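Local coordinates for DUF3829 domain-containing protein (Bacteroides thetaiotaomicron, PDB 3RH3) that is of unknown function; a DUF3829-like, all-alpha protein, probably a lipoprotein attached to a membrane in its full-length form, at residues 27-32 / 90-95. Numbering follows the deposited sequence. Where two conformers were deposited one is given.
Sequences AVLRHV and AGLFNV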
ATOM      1  N   ALA A  27      -9.739  -1.430  -3.154  1.00 40.59           N
ATOM      2  CA  ALA A  27     -10.256  -0.962  -4.450  1.00 39.71           C
ATOM      3  C   ALA A  27     -10.346   0.566  -4.516  1.00 42.09           C
ATOM      4  O   ALA A  27      -9.950   1.139  -5.513  1.00 41.23           O
ATOM      5  CB  ALA A  27     -11.631  -1.569  -4.729  1.00 40.69           C
ATOM      6  N   VAL A  28     -10.884   1.221  -3.466  1.00 38.64           N
ATOM      7  CA  VAL A  28     -11.038   2.682  -3.444  1.00 39.30           C
ATOM      8  C   VAL A  28      -9.647   3.369  -3.380  1.00 43.60           C
ATOM      9  O   VAL A  28      -9.379   4.292  -4.151  1.00 44.98           O
ATOM     10  CB  VAL A  28     -11.980   3.140  -2.301  1.00 43.71           C
ATOM     11  CG1 VAL A  28     -11.905   4.653  -2.086  1.00 44.02           C
ATOM     12  CG2 VAL A  28     -13.421   2.709  -2.577  1.00 43.98           C
ATOM     13  N   LEU A  29      -8.781   2.907  -2.489  1.00 38.70           N
ATOM     14  CA  LEU A  29      -7.433   3.449  -2.308  1.00 38.28           C
ATOM     15  C   LEU A  29      -6.569   3.284  -3.555  1.00 44.61           C
ATOM     16  O   LEU A  29      -5.803   4.193  -3.856  1.00 43.50           O
ATOM     17  CB  LEU A  29      -6.738   2.824  -1.089  1.00 36.69           C
ATOM     18  CG  LEU A  29      -7.362   3.236   0.254  1.00 40.90           C
ATOM     19  CD1 LEU A  29      -6.631   2.623   1.410  1.00 40.12           C
ATOM     20  CD2 LEU A  29      -7.463   4.750   0.385  1.00 44.45           C
ATOM     21  N   ARG A  30      -6.730   2.169  -4.309  1.00 44.44           N
ATOM     22  CA  ARG A  30      -5.995   1.946  -5.562  1.00 46.04           C
ATOM     23  C   ARG A  30      -6.484   2.922  -6.644  1.00 54.65           C
ATOM     24  O   ARG A  30      -5.714   3.275  -7.528  1.00 54.28           O
ATOM     25  CB  ARG A  30      -6.118   0.487  -6.048  1.00 44.77           C
ATOM     26  N   HIS A  31      -7.740   3.397  -6.543  1.00 55.02           N
ATOM     27  CA  HIS A  31      -8.304   4.316  -7.527  1.00 57.81           C
ATOM     28  C   HIS A  31      -8.037   5.789  -7.198  1.00 59.73           C
ATOM     29  O   HIS A  31      -7.768   6.556  -8.122  1.00 61.37           O
ATOM     30  CB  HIS A  31      -9.819   4.082  -7.679  1.00 61.14           C
ATOM     31  CG  HIS A  31     -10.447   4.819  -8.823  1.00 67.92           C
ATOM     32  ND1 HIS A  31     -11.332   5.874  -8.609  1.00 71.59           N
ATOM     33  CD2 HIS A  31     -10.316   4.625 -10.158  1.00 71.84           C
ATOM     34  CE1 HIS A  31     -11.705   6.284  -9.813  1.00 72.76           C
ATOM     35  NE2 HIS A  31     -11.120   5.566 -10.779  1.00 73.28           N
ATOM     36  N   VAL A  32      -8.135   6.198  -5.918  1.00 52.37           N
ATOM     37  CA  VAL A  32      -8.013   7.613  -5.550  1.00 51.71           C
ATOM     38  C   VAL A  32      -6.609   8.012  -5.040  1.00 53.85           C
ATOM     39  O   VAL A  32      -6.255   9.185  -5.129  1.00 54.85           O
ATOM     40  CB  VAL A  32      -9.106   8.051  -4.527  1.00 55.34           C
ATOM     41  CG1 VAL A  32     -10.503   7.679  -5.017  1.00 55.39           C
ATOM     42  CG2 VAL A  32      -8.854   7.484  -3.129  1.00 54.03           C
ATOM     43  N   ALA A  90     -11.081  10.743   5.897  1.00 40.84           N
ATOM     44  CA  ALA A  90     -11.420  12.148   5.757  1.00 42.19           C
ATOM     45  C   ALA A  90     -10.149  12.927   5.422  1.00 46.88           C
ATOM     46  O   ALA A  90     -10.152  13.722   4.490  1.00 48.77           O
ATOM     47  CB  ALA A  90     -12.072  12.677   7.034  1.00 43.47           C
ATOM     48  N   GLY A  91      -9.061  12.634   6.134  1.00 41.06           N
ATOM     49  CA  GLY A  91      -7.781  13.271   5.896  1.00 41.05           C
ATOM     50  C   GLY A  91      -7.310  12.967   4.490  1.00 45.42           C
ATOM     51  O   GLY A  91      -6.982  13.882   3.724  1.00 46.27           O
ATOM     52  N   LEU A  92      -7.352  11.683   4.115  1.00 39.80           N
ATOM     53  CA  LEU A  92      -6.942  11.275   2.781  1.00 40.06           C
ATOM     54  C   LEU A  92      -7.647  12.124   1.685  1.00 46.79           C
ATOM     55  O   LEU A  92      -6.953  12.776   0.909  1.00 46.63           O
ATOM     56  CB  LEU A  92      -7.195   9.781   2.571  1.00 39.64           C
ATOM     57  CG  LEU A  92      -6.702   9.229   1.244  1.00 44.99           C
ATOM     58  CD1 LEU A  92      -5.827   8.028   1.457  1.00 43.87           C
ATOM     59  CD2 LEU A  92      -7.865   8.912   0.328  1.00 48.77           C
ATOM     60  N   PHE A  93      -9.008  12.153   1.661  1.00 45.52           N
ATOM     61  CA  PHE A  93      -9.795  12.885   0.660  1.00 45.96           C
ATOM     62  C   PHE A  93      -9.558  14.398   0.704  1.00 50.93           C
ATOM     63  O   PHE A  93      -9.558  15.034  -0.357  1.00 51.80           O
ATOM     64  CB  PHE A  93     -11.290  12.558   0.771  1.00 47.93           C
ATOM     65  CG  PHE A  93     -11.604  11.146   0.314  1.00 49.13           C
ATOM     66  CD1 PHE A  93     -11.421  10.766  -1.011  1.00 53.33           C
ATOM     67  CD2 PHE A  93     -12.083  10.196   1.209  1.00 50.62           C
ATOM     68  CE1 PHE A  93     -11.676   9.450  -1.421  1.00 53.78           C
ATOM     69  CE2 PHE A  93     -12.343   8.885   0.797  1.00 52.92           C
ATOM     70  CZ  PHE A  93     -12.135   8.519  -0.513  1.00 51.37           C
ATOM     71  N   ASN A  94      -9.324  14.964   1.906  1.00 47.00           N
ATOM     72  CA  ASN A  94      -9.047  16.388   2.099  0.50 48.43           C
ATOM     73  C   ASN A  94      -7.700  16.755   1.437  1.00 53.09           C
ATOM     74  O   ASN A  94      -7.629  17.707   0.653  1.00 54.55           O
ATOM     75  CB  ASN A  94      -9.054  16.724   3.611  0.50 50.12           C
ATOM     76  CG  ASN A  94      -8.449  18.047   4.040  0.50 74.55           C
ATOM     77  OD1 ASN A  94      -7.636  18.097   4.971  0.50 68.48           O
ATOM     78  ND2 ASN A  94      -8.862  19.149   3.419  0.50 67.74           N
ATOM     79  N   VAL A  95      -6.634  15.986   1.733  1.00 48.72           N
ATOM     80  CA  VAL A  95      -5.317  16.283   1.151  1.00 49.07           C
ATOM     81  C   VAL A  95      -5.339  15.975  -0.378  1.00 52.50           C
ATOM     82  O   VAL A  95      -4.705  16.707  -1.124  1.00 52.72           O
ATOM     83  CB  VAL A  95      -4.096  15.654   1.882  1.00 51.90           C
ATOM     84  CG1 VAL A  95      -4.040  16.097   3.343  1.00 51.35           C
ATOM     85  CG2 VAL A  95      -4.075  14.137   1.777  1.00 50.32           C
TER
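Val32 reaches into the angle between Leu92 and Phe93 with both methyls: CG2 makes the closest approach, 3.8 Å from Phe93 CE1 and 3.9 Å from Leu92 CD2, and CG1 lies a little farther from the same Phe93 CE1. A chi1 of -52° sets CG1 anti to the carbonyl carbon and leaves CG2 between the backbone N and the carbonyl carbon. CG2 meets the Phe93 ring obliquely. Val28, one turn earlier, approaches the same ring differently: its CG1 comes to the edge, near the ring plane, 4.2 Å from Phe93 CZ. Beta-branched residues suit these two places, since their short, stiff side chains hold methyls close to the backbone, and the end of the longer Phe93 side chain comes over to meet them. A second layer of the contact pairs leucines: Leu29 CD2 stands 3.8 Å from Leu92 CD1. Leucine suits position 29 because its longer side chain can bring a methyl across from a CB that does not itself aim at the neighbouring helix.

The contact joins helix 10-32, at its C-terminal end, to helix 79-111 within an all-helical bundle. The two segments run nearly parallel, crossing at 17°, yet their axes come no nearer than 12.2 Å, so only side chains touch and no hydrogen bond links the segments.

Within helix 79-111, Leu92 CD2 lies over the centre of one face of the Phe93 ring, 4.1 Å above its plane, which would help limit the ring's rotation. Its CG is anti to the backbone N (chi1 -176°), which carries the methyls to Val32 and Leu29. From helix 115-154, Phe140 packs on Leu29, and Leu132 and Tyr135 on Leu92. Where helix 10-32 ends, the Val32 carbonyl oxygen accepts a hydrogen bond from NE of Arg96.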